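Long-range contacts in monalysin (Pseudomonas entomophila, PDB 4MKO), which forms beta-barrel pores in host cell membranes, making it a cytolytic and haemolytic virulence toxin against the Drosophila gut: residues C30-I35 with V55-Q60; T9-F14 with G107-T112; A151-R156 with G171-L176. One frame throughout, in Å; residues are numbered along the deposited sequence.

Interaction 1: C30-I35 with V55-Q60; sequences CWVDGI and VFAYLQ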
loop_
_atom_site.group_PDB
_atom_site.type_symbol
_atom_site.label_atom_id
_atom_site.label_comp_id
_atom_site.label_asym_id
_atom_site.label_seq_id
_atom_site.Cartn_x
_atom_site.Cartn_y
_atom_site.Cartn_z
ATOM N N CYS A 30 8.816 -4.573 0.396
ATOM C CA CYS A 30 8.760 -5.801 1.160
ATOM C C CYS A 30 7.327 -6.304 1.266
ATOM O O CYS A 30 6.380 -5.510 1.185
ATOM C CB CYS A 30 9.405 -5.613 2.536
ATOM S SG CYS A 30 8.594 -4.386 3.608
ATOM N N TRP A 31 7.176 -7.625 1.419
ATOM C CA TRP A 31 5.880 -8.234 1.726
ATOM C C TRP A 31 5.642 -7.889 3.188
ATOM O O TRP A 31 6.594 -7.788 3.971
ATOM C CB TRP A 31 5.943 -9.752 1.553
ATOM C CG TRP A 31 6.113 -10.174 0.125
ATOM C CD1 TRP A 31 7.291 -10.395 -0.530
ATOM C CD2 TRP A 31 5.071 -10.365 -0.841
ATOM N NE1 TRP A 31 7.041 -10.804 -1.818
ATOM C CE2 TRP A 31 5.689 -10.764 -2.048
ATOM C CE3 TRP A 31 3.667 -10.244 -0.804
ATOM C CZ2 TRP A 31 4.954 -11.048 -3.210
ATOM C CZ3 TRP A 31 2.936 -10.540 -1.953
ATOM C CH2 TRP A 31 3.577 -10.934 -3.140
ATOM N N VAL A 32 4.386 -7.675 3.561
ATOM C CA VAL A 32 4.037 -7.297 4.932
ATOM C C VAL A 32 3.199 -8.410 5.551
ATOM O O VAL A 32 2.198 -8.810 4.958
ATOM C CB VAL A 32 3.264 -5.941 4.953
ATOM C CG1 VAL A 32 2.760 -5.607 6.366
ATOM C CG2 VAL A 32 4.136 -4.811 4.416
ATOM N N ASP A 33 3.592 -8.873 6.743
ATOM C CA ASP A 33 2.850 -9.883 7.510
ATOM C C ASP A 33 1.927 -9.076 8.427
ATOM O O ASP A 33 2.381 -8.468 9.407
ATOM C CB ASP A 33 3.833 -10.748 8.334
ATOM C CG ASP A 33 3.212 -11.688 9.361
ATOM O OD1 ASP A 33 1.969 -11.819 9.378
ATOM O OD2 ASP A 33 3.969 -12.295 10.139
ATOM N N GLY A 34 0.661 -9.003 8.044
ATOM C CA GLY A 34 -0.336 -8.251 8.794
ATOM C C GLY A 34 -1.584 -9.067 9.046
ATOM O O GLY A 34 -1.769 -10.123 8.431
ATOM N N ILE A 35 -2.450 -8.572 9.944
ATOM C CA ILE A 35 -3.701 -9.261 10.293
ATOM C C ILE A 35 -4.806 -9.005 9.270
ATOM O O ILE A 35 -4.768 -8.013 8.528
ATOM C CB ILE A 35 -4.182 -8.869 11.732
ATOM C CG1 ILE A 35 -4.521 -7.359 11.833
ATOM C CG2 ILE A 35 -3.136 -9.315 12.824
ATOM C CD1 ILE A 35 -5.635 -7.038 12.828
ATOM N N VAL A 55 -0.478 -6.322 2.699
ATOM C CA VAL A 55 0.273 -7.369 1.987
ATOM C C VAL A 55 1.654 -6.925 1.518
ATOM O O VAL A 55 2.509 -7.778 1.262
ATOM C CB VAL A 55 -0.524 -7.993 0.802
ATOM C CG1 VAL A 55 -1.687 -8.864 1.309
ATOM C CG2 VAL A 55 -1.011 -6.925 -0.203
ATOM N N PHE A 56 1.830 -5.618 1.283
ATOM C CA PHE A 56 3.099 -5.156 0.719
ATOM C C PHE A 56 3.358 -3.720 1.105
ATOM O O PHE A 56 2.442 -2.991 1.473
ATOM C CB PHE A 56 3.020 -5.293 -0.823
ATOM C CG PHE A 56 4.365 -5.476 -1.503
ATOM C CD1 PHE A 56 4.986 -6.721 -1.527
ATOM C CD2 PHE A 56 4.986 -4.416 -2.151
ATOM C CE1 PHE A 56 6.229 -6.890 -2.143
ATOM C CE2 PHE A 56 6.220 -4.591 -2.787
ATOM C CZ PHE A 56 6.836 -5.824 -2.771
ATOM N N ALA A 57 4.613 -3.312 1.040
ATOM C CA ALA A 57 4.964 -1.911 1.294
ATOM C C ALA A 57 6.057 -1.586 0.328
ATOM O O ALA A 57 6.959 -2.408 0.142
ATOM C CB ALA A 57 5.430 -1.712 2.723
ATOM N N TYR A 58 5.960 -0.438 -0.346
ATOM C CA TYR A 58 7.017 -0.114 -1.306
ATOM C C TYR A 58 7.302 1.370 -1.340
ATOM O O TYR A 58 6.534 2.164 -0.793
ATOM C CB TYR A 58 6.738 -0.693 -2.706
ATOM C CG TYR A 58 5.620 -0.001 -3.443
ATOM C CD1 TYR A 58 4.292 -0.369 -3.241
ATOM C CD2 TYR A 58 5.890 0.985 -4.390
ATOM C CE1 TYR A 58 3.259 0.248 -3.940
ATOM C CE2 TYR A 58 4.861 1.610 -5.095
ATOM C CZ TYR A 58 3.546 1.243 -4.854
ATOM O OH TYR A 58 2.519 1.827 -5.532
ATOM N N LEU A 59 8.393 1.738 -2.003
ATOM C CA LEU A 59 8.802 3.135 -2.106
ATOM C C LEU A 59 8.339 3.689 -3.445
ATOM O O LEU A 59 8.724 3.172 -4.509
ATOM C CB LEU A 59 10.329 3.223 -1.982
ATOM C CG LEU A 59 10.923 2.944 -0.596
ATOM C CD1 LEU A 59 12.437 3.025 -0.639
ATOM C CD2 LEU A 59 10.368 3.903 0.442
ATOM N N GLN A 60 7.477 4.705 -3.406
ATOM C CA GLN A 60 7.009 5.294 -4.654
ATOM C C GLN A 60 7.753 6.594 -4.915
ATOM O O GLN A 60 8.022 7.365 -3.998
ATOM C CB GLN A 60 5.488 5.471 -4.681
ATOM C CG GLN A 60 4.968 6.748 -4.042
ATOM C CD GLN A 60 3.482 6.931 -4.262
ATOM O OE1 GLN A 60 2.794 6.103 -4.893
ATOM N NE2 GLN A 60 2.944 7.990 -3.679
HETATM O O HOH W 1 2.134 -10.216 2.476
#
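Cys-30 and Ala-57 face each other as an antiparallel hydrogen-bonded pair and satisfy one another's backbone: Cys-30 N donates to Ala-57 O at 2.9 Å, and Ala-57 N returns a bond to Cys-30 O at 2.8 Å. Two residues along, Val-32 N reaches Val-55 O at 3.0 Å, but from above the carbonyl plane, 69° out of it. A water donates to the same Val-55 O and to Val-32 O, bridging the strands where they begin to part. Between these bonds sits the non-hydrogen-bonded pair Trp-31 and Phe-56, whose rings make a T-shaped stack with planes at 89°. Phe-56 brings its CD1 edge over the indole, 3.7 Å from Trp-31 CD2, while Cys-30 O lies over a face of the phenyl ring. Trp-31 NE1, the polar atom of this apolar patch, is satisfied by Phe-4 O. On the other face, Val-32 CG2 packs on the small Ala-57 CB at 3.8 Å, and Cys-30 SG binds a mercury ion. The contact joins the two arms of the antiparallel hairpin 29-43/46-67; on its other side strand 46-67 forms a classic beta bulge, Val-55 and Phe-56 opposite Val-146 of strand 136-151, within the aerolysin-like fold.

Interaction 2: T9-F14 with G107-T112; sequences TKKGDF and GSEIST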
loop_
_atom_site.group_PDB
_atom_site.type_symbol
_atom_site.label_atom_id
_atom_site.label_comp_id
_atom_site.label_asym_id
_atom_site.label_seq_id
_atom_site.Cartn_x
_atom_site.Cartn_y
_atom_site.Cartn_z
ATOM N N THR A 9 9.871 -10.556 3.886
ATOM C CA THR A 9 8.594 -10.346 4.579
ATOM C C THR A 9 8.883 -9.670 5.924
ATOM O O THR A 9 9.771 -10.105 6.660
ATOM C CB THR A 9 7.854 -11.682 4.755
ATOM O OG1 THR A 9 7.622 -12.246 3.471
ATOM C CG2 THR A 9 6.511 -11.524 5.488
ATOM N N LYS A 10 8.148 -8.596 6.233
ATOM C CA LYS A 10 8.362 -7.819 7.455
ATOM C C LYS A 10 7.068 -7.689 8.231
ATOM O O LYS A 10 6.011 -7.539 7.626
ATOM C CB LYS A 10 8.921 -6.424 7.134
ATOM C CG LYS A 10 10.219 -6.427 6.318
ATOM C CD LYS A 10 11.380 -6.982 7.142
ATOM C CE LYS A 10 12.563 -7.330 6.291
ATOM N NZ LYS A 10 13.653 -7.881 7.143
ATOM N N LYS A 11 7.155 -7.735 9.566
ATOM C CA LYS A 11 5.978 -7.602 10.422
ATOM C C LYS A 11 6.125 -6.342 11.291
ATOM O O LYS A 11 6.974 -6.311 12.177
ATOM C CB LYS A 11 5.813 -8.858 11.295
ATOM C CG LYS A 11 4.605 -8.828 12.229
ATOM C CD LYS A 11 4.502 -10.165 12.956
ATOM C CE LYS A 11 3.336 -10.222 13.907
ATOM N NZ LYS A 11 3.295 -11.520 14.639
ATOM N N GLY A 12 5.306 -5.333 11.017
ATOM C CA GLY A 12 5.251 -4.095 11.787
ATOM C C GLY A 12 6.261 -3.048 11.373
ATOM O O GLY A 12 7.221 -3.336 10.642
ATOM N N ASP A 13 6.052 -1.820 11.860
ATOM C CA ASP A 13 6.882 -0.660 11.547
ATOM C C ASP A 13 8.331 -0.806 11.982
ATOM O O ASP A 13 9.204 -0.311 11.263
ATOM C CB ASP A 13 6.281 0.630 12.125
ATOM C CG ASP A 13 5.134 1.251 11.328
ATOM O OD1 ASP A 13 5.018 0.957 10.112
ATOM O OD2 ASP A 13 4.382 2.061 11.909
ATOM N N PHE A 14 8.606 -1.455 13.137
ATOM C CA PHE A 14 10.026 -1.622 13.534
ATOM C C PHE A 14 10.764 -2.465 12.485
ATOM O O PHE A 14 11.868 -2.084 12.086
ATOM C CB PHE A 14 10.174 -2.238 14.935
ATOM C CG PHE A 14 9.920 -1.227 16.034
ATOM C CD1 PHE A 14 10.854 -0.238 16.320
ATOM C CD2 PHE A 14 8.767 -1.291 16.805
ATOM C CE1 PHE A 14 10.615 0.703 17.331
ATOM C CE2 PHE A 14 8.531 -0.353 17.814
ATOM C CZ PHE A 14 9.468 0.623 18.085
ATOM N N GLY A 107 -3.542 -3.513 14.595
ATOM C CA GLY A 107 -3.350 -4.930 14.844
ATOM C C GLY A 107 -2.109 -5.496 14.174
ATOM O O GLY A 107 -1.584 -6.510 14.624
ATOM N N SER A 108 -1.633 -4.834 13.101
ATOM C CA SER A 108 -0.434 -5.243 12.333
ATOM C C SER A 108 0.815 -4.472 12.778
ATOM O O SER A 108 1.877 -4.618 12.157
ATOM C CB SER A 108 -0.664 -5.015 10.841
ATOM O OG SER A 108 -1.762 -5.787 10.383
ATOM N N GLU A 109 0.687 -3.647 13.842
ATOM C CA GLU A 109 1.796 -2.845 14.411
ATOM C C GLU A 109 2.346 -1.829 13.401
ATOM O O GLU A 109 3.549 -1.562 13.337
ATOM C CB GLU A 109 2.900 -3.757 14.998
ATOM C CG GLU A 109 2.420 -4.616 16.160
ATOM C CD GLU A 109 3.279 -5.828 16.472
ATOM O OE1 GLU A 109 4.522 -5.691 16.507
ATOM O OE2 GLU A 109 2.703 -6.915 16.706
ATOM N N ILE A 110 1.437 -1.269 12.602
ATOM C CA ILE A 110 1.744 -0.243 11.616
ATOM C C ILE A 110 0.956 0.994 11.986
ATOM O O ILE A 110 -0.191 0.889 12.402
ATOM C CB ILE A 110 1.402 -0.742 10.185
ATOM C CG1 ILE A 110 2.374 -1.853 9.750
ATOM C CG2 ILE A 110 1.337 0.416 9.149
ATOM C CD1 ILE A 110 1.855 -2.700 8.594
ATOM N N SER A 111 1.572 2.164 11.831
ATOM C CA SER A 111 0.917 3.451 12.053
ATOM C C SER A 111 1.133 4.273 10.786
ATOM O O SER A 111 2.261 4.335 10.292
ATOM C CB SER A 111 1.516 4.167 13.267
ATOM O OG SER A 111 0.972 5.473 13.367
ATOM N N THR A 112 0.068 4.921 10.254
ATOM C CA THR A 112 0.211 5.735 9.054
ATOM C C THR A 112 0.959 7.034 9.326
ATOM O O THR A 112 1.620 7.540 8.433
ATOM C CB THR A 112 -1.156 6.084 8.425
ATOM O OG1 THR A 112 -1.833 6.980 9.310
ATOM C CG2 THR A 112 -2.030 4.845 8.168
HETATM O O HOH W 2 2.866 -5.704 9.815
HETATM O O HOH W 3 5.849 -1.314 15.175
#
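The carboxylate of Asp-13 lies against the backbone of Ile-110 and Ser-111. Ser-111 N approaches Asp-13 OD2 from above the carboxylate plane, 36° out of it, and bonds at 2.8 Å. The other oxygen, OD1, is turned toward the isoleucine, with Ile-110 CG2 3.8 Å from Asp-13 OD1; its polar partner is Gln-184 NE2, so both oxygens of this partly exposed acid are used. A chi1 of -80° sets Asp-13 CG beside its own backbone N, so that carboxylate and amide both face the 107-112 loop. That amide makes the second direct bond, Asp-13 N to Glu-109 O at 2.9 Å.

Gly-12 suits the close approach just before it. Having no side chain, and with a positive phi that glycine readily adopts, it brings its CA to 3.4 Å from Ser-108 O in a CA-H...O contact. A water accepts from Gly-12 N and donates to Ser-108 O, while another donates to Glu-109 O. At the exposed margin Lys-11 NZ and Glu-109 OE2 are 5.1 Å apart, opposite charges that probably attract without touching. Ile-110, by contrast, is buried and also packs on Val-32. Glu-109, with its positive phi, ends helix 103-107 in a Schellman motif. The contact therefore sets the N-terminal part of helix 12-20 against a helix-terminating turn in the segment inferred to belong to the pore-forming domain.

Interaction 3: A151-R156 with G171-L176; sequences ATSAGR and GSRVDL
Arg-156 reaches across Val-174 to the carbonyl of Ser-172. Its chain is extended from CG to NE, and a chi4 of 92° turns the guanidinium so that NH1 and NH2 grip Ser-172 O end-on, each at 2.8 Å, with that oxygen in the guanidinium plane. Val-174 CG2 lies over the centre of one face of the group, and Arg-156 CG touches the same methyl at 3.7 Å: aliphatic stem and flat head share one valine.

Arg-173 takes another shape. Its CG is anti to the backbone N (chi1 171°), and a bend at chi3 (112°) folds the guanidinium over toward Asp-175, two residues on. The grip is side-on: NE to Asp-175 OD1 at 2.7 Å and NH2 to the syn lone pair of OD2 at 2.9 Å, a salt bridge. Thr-152 CB rests over a face of this guanidinium, toward its rim, while Ser-153 OG comes to 3.2 Å from Arg-173 CG. Asp-175 OD1 also accepts Ser-153 N at 3.1 Å, on its anti side, tying the pair to the turn; Asn-150 bonds OD2.

Gly-155 suits a tight spot, since Val-174 CG1 lies against its CA and its N donates to Val-174 O. Leu-176 CB packs on Ala-154 CB, where a small side chain fits. Ala-151 O accepts from Leu-176 N and Ala-154 N on opposite faces of its plane. A type II beta turn, Ala-151 to Ala-154, and the residues after it curl over strand 173-191 where its antiparallel pairing with strand 136-151 ends.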
loop_
_atom_site.group_PDB
_atom_site.type_symbol
_atom_site.label_atom_id
_atom_site.label_comp_id
_atom_site.label_asym_id
_atom_site.label_seq_id
_atom_site.Cartn_x
_atom_site.Cartn_y
_atom_site.Cartn_z
ATOM N N ALA A 151 -13.975 -8.206 -1.097
ATOM C CA ALA A 151 -15.278 -7.556 -0.920
ATOM C C ALA A 151 -16.287 -8.637 -1.283
ATOM O O ALA A 151 -16.495 -8.945 -2.468
ATOM C CB ALA A 151 -15.396 -6.337 -1.835
ATOM N N THR A 152 -16.820 -9.294 -0.243
ATOM C CA THR A 152 -17.732 -10.437 -0.412
ATOM C C THR A 152 -19.013 -10.013 -1.162
ATOM O O THR A 152 -19.526 -8.904 -0.973
ATOM C CB THR A 152 -17.980 -11.186 0.917
ATOM O OG1 THR A 152 -18.845 -10.431 1.765
ATOM C CG2 THR A 152 -16.679 -11.551 1.649
ATOM N N SER A 153 -19.450 -10.873 -2.102
ATOM C CA SER A 153 -20.637 -10.662 -2.960
ATOM C C SER A 153 -20.509 -9.510 -3.982
ATOM O O SER A 153 -21.402 -9.365 -4.810
ATOM C CB SER A 153 -21.915 -10.479 -2.133
ATOM O OG SER A 153 -22.075 -11.526 -1.195
ATOM N N ALA A 154 -19.398 -8.731 -3.984
ATOM C CA ALA A 154 -19.265 -7.560 -4.864
ATOM C C ALA A 154 -18.921 -7.850 -6.326
ATOM O O ALA A 154 -18.960 -6.944 -7.150
ATOM C CB ALA A 154 -18.231 -6.599 -4.273
ATOM N N GLY A 155 -18.535 -9.080 -6.616
ATOM C CA GLY A 155 -18.028 -9.491 -7.927
ATOM C C GLY A 155 -18.978 -9.512 -9.107
ATOM O O GLY A 155 -18.525 -9.416 -10.246
ATOM N N ARG A 156 -20.288 -9.666 -8.867
ATOM C CA ARG A 156 -21.263 -9.675 -9.973
ATOM C C ARG A 156 -21.456 -8.271 -10.530
ATOM O O ARG A 156 -21.500 -8.099 -11.742
ATOM C CB ARG A 156 -22.625 -10.238 -9.531
ATOM C CG ARG A 156 -22.666 -11.741 -9.434
ATOM C CD ARG A 156 -24.085 -12.256 -9.603
ATOM N NE ARG A 156 -24.112 -13.714 -9.721
ATOM C CZ ARG A 156 -24.253 -14.549 -8.696
ATOM N NH1 ARG A 156 -24.387 -14.078 -7.460
ATOM N NH2 ARG A 156 -24.263 -15.861 -8.899
ATOM N N GLY A 171 -20.135 -20.810 -3.510
ATOM C CA GLY A 171 -21.502 -21.286 -3.690
ATOM C C GLY A 171 -22.113 -20.503 -4.838
ATOM O O GLY A 171 -21.541 -20.479 -5.934
ATOM N N SER A 172 -23.188 -19.742 -4.549
ATOM C CA SER A 172 -23.897 -18.912 -5.535
ATOM C C SER A 172 -23.578 -17.406 -5.450
ATOM O O SER A 172 -24.144 -16.586 -6.182
ATOM C CB SER A 172 -25.396 -19.169 -5.445
ATOM O OG SER A 172 -25.645 -20.531 -5.769
ATOM N N ARG A 173 -22.606 -17.062 -4.608
ATOM C CA ARG A 173 -22.130 -15.707 -4.382
ATOM C C ARG A 173 -20.845 -15.516 -5.206
ATOM O O ARG A 173 -20.149 -16.504 -5.461
ATOM C CB ARG A 173 -21.837 -15.596 -2.872
ATOM C CG ARG A 173 -21.134 -14.375 -2.376
ATOM C CD ARG A 173 -20.930 -14.550 -0.894
ATOM N NE ARG A 173 -19.517 -14.709 -0.572
ATOM C CZ ARG A 173 -19.059 -15.122 0.600
ATOM N NH1 ARG A 173 -19.901 -15.452 1.570
ATOM N NH2 ARG A 173 -17.755 -15.205 0.814
ATOM N N VAL A 174 -20.521 -14.257 -5.583
ATOM C CA VAL A 174 -19.290 -13.908 -6.334
ATOM C C VAL A 174 -18.508 -12.836 -5.534
ATOM O O VAL A 174 -18.981 -11.708 -5.366
ATOM C CB VAL A 174 -19.561 -13.451 -7.793
ATOM C CG1 VAL A 174 -18.252 -13.176 -8.537
ATOM C CG2 VAL A 174 -20.378 -14.492 -8.558
ATOM N N ASP A 175 -17.326 -13.207 -5.056
ATOM C CA ASP A 175 -16.449 -12.322 -4.271
ATOM C C ASP A 175 -15.530 -11.516 -5.173
ATOM O O ASP A 175 -15.214 -11.968 -6.279
ATOM C CB ASP A 175 -15.644 -13.150 -3.260
ATOM C CG ASP A 175 -16.470 -13.687 -2.102
ATOM O OD1 ASP A 175 -17.682 -13.389 -2.046
ATOM O OD2 ASP A 175 -15.905 -14.397 -1.254
ATOM N N LEU A 176 -15.106 -10.321 -4.717
ATOM C CA LEU A 176 -14.231 -9.454 -5.501
ATOM C C LEU A 176 -12.908 -9.229 -4.764
ATOM O O LEU A 176 -12.895 -8.691 -3.655
ATOM C CB LEU A 176 -14.926 -8.111 -5.807
ATOM C CG LEU A 176 -14.148 -7.125 -6.686
ATOM C CD1 LEU A 176 -13.939 -7.663 -8.113
ATOM C CD2 LEU A 176 -14.857 -5.767 -6.761
HETATM O O HOH W 4 -22.407 -12.200 -5.395
#

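Interactions 1 and 2 are neighbours, their centres about 9 Å apart, and strand 9-10 lies beside strand 29-43 in the sheet, with probable backbone bonds between Lys-10 and both Trp-31 and Asp-33. Interaction 1 is wholly buried: regular strand bonds with aromatic and aliphatic packing between. Interaction 2, which closes the chain loop containing interaction 1, is partly buried and joins loop and helix through a carboxylate, backbone bonds and waters. Interaction 3 belongs to the same sheet but lies remote, its centre about 25 Å from that of interaction 1. Also partly buried, it combines backbone bonds with the Arg-156 grip on a carbonyl, beside a salt bridge within 171-176, at the outer end of the strands.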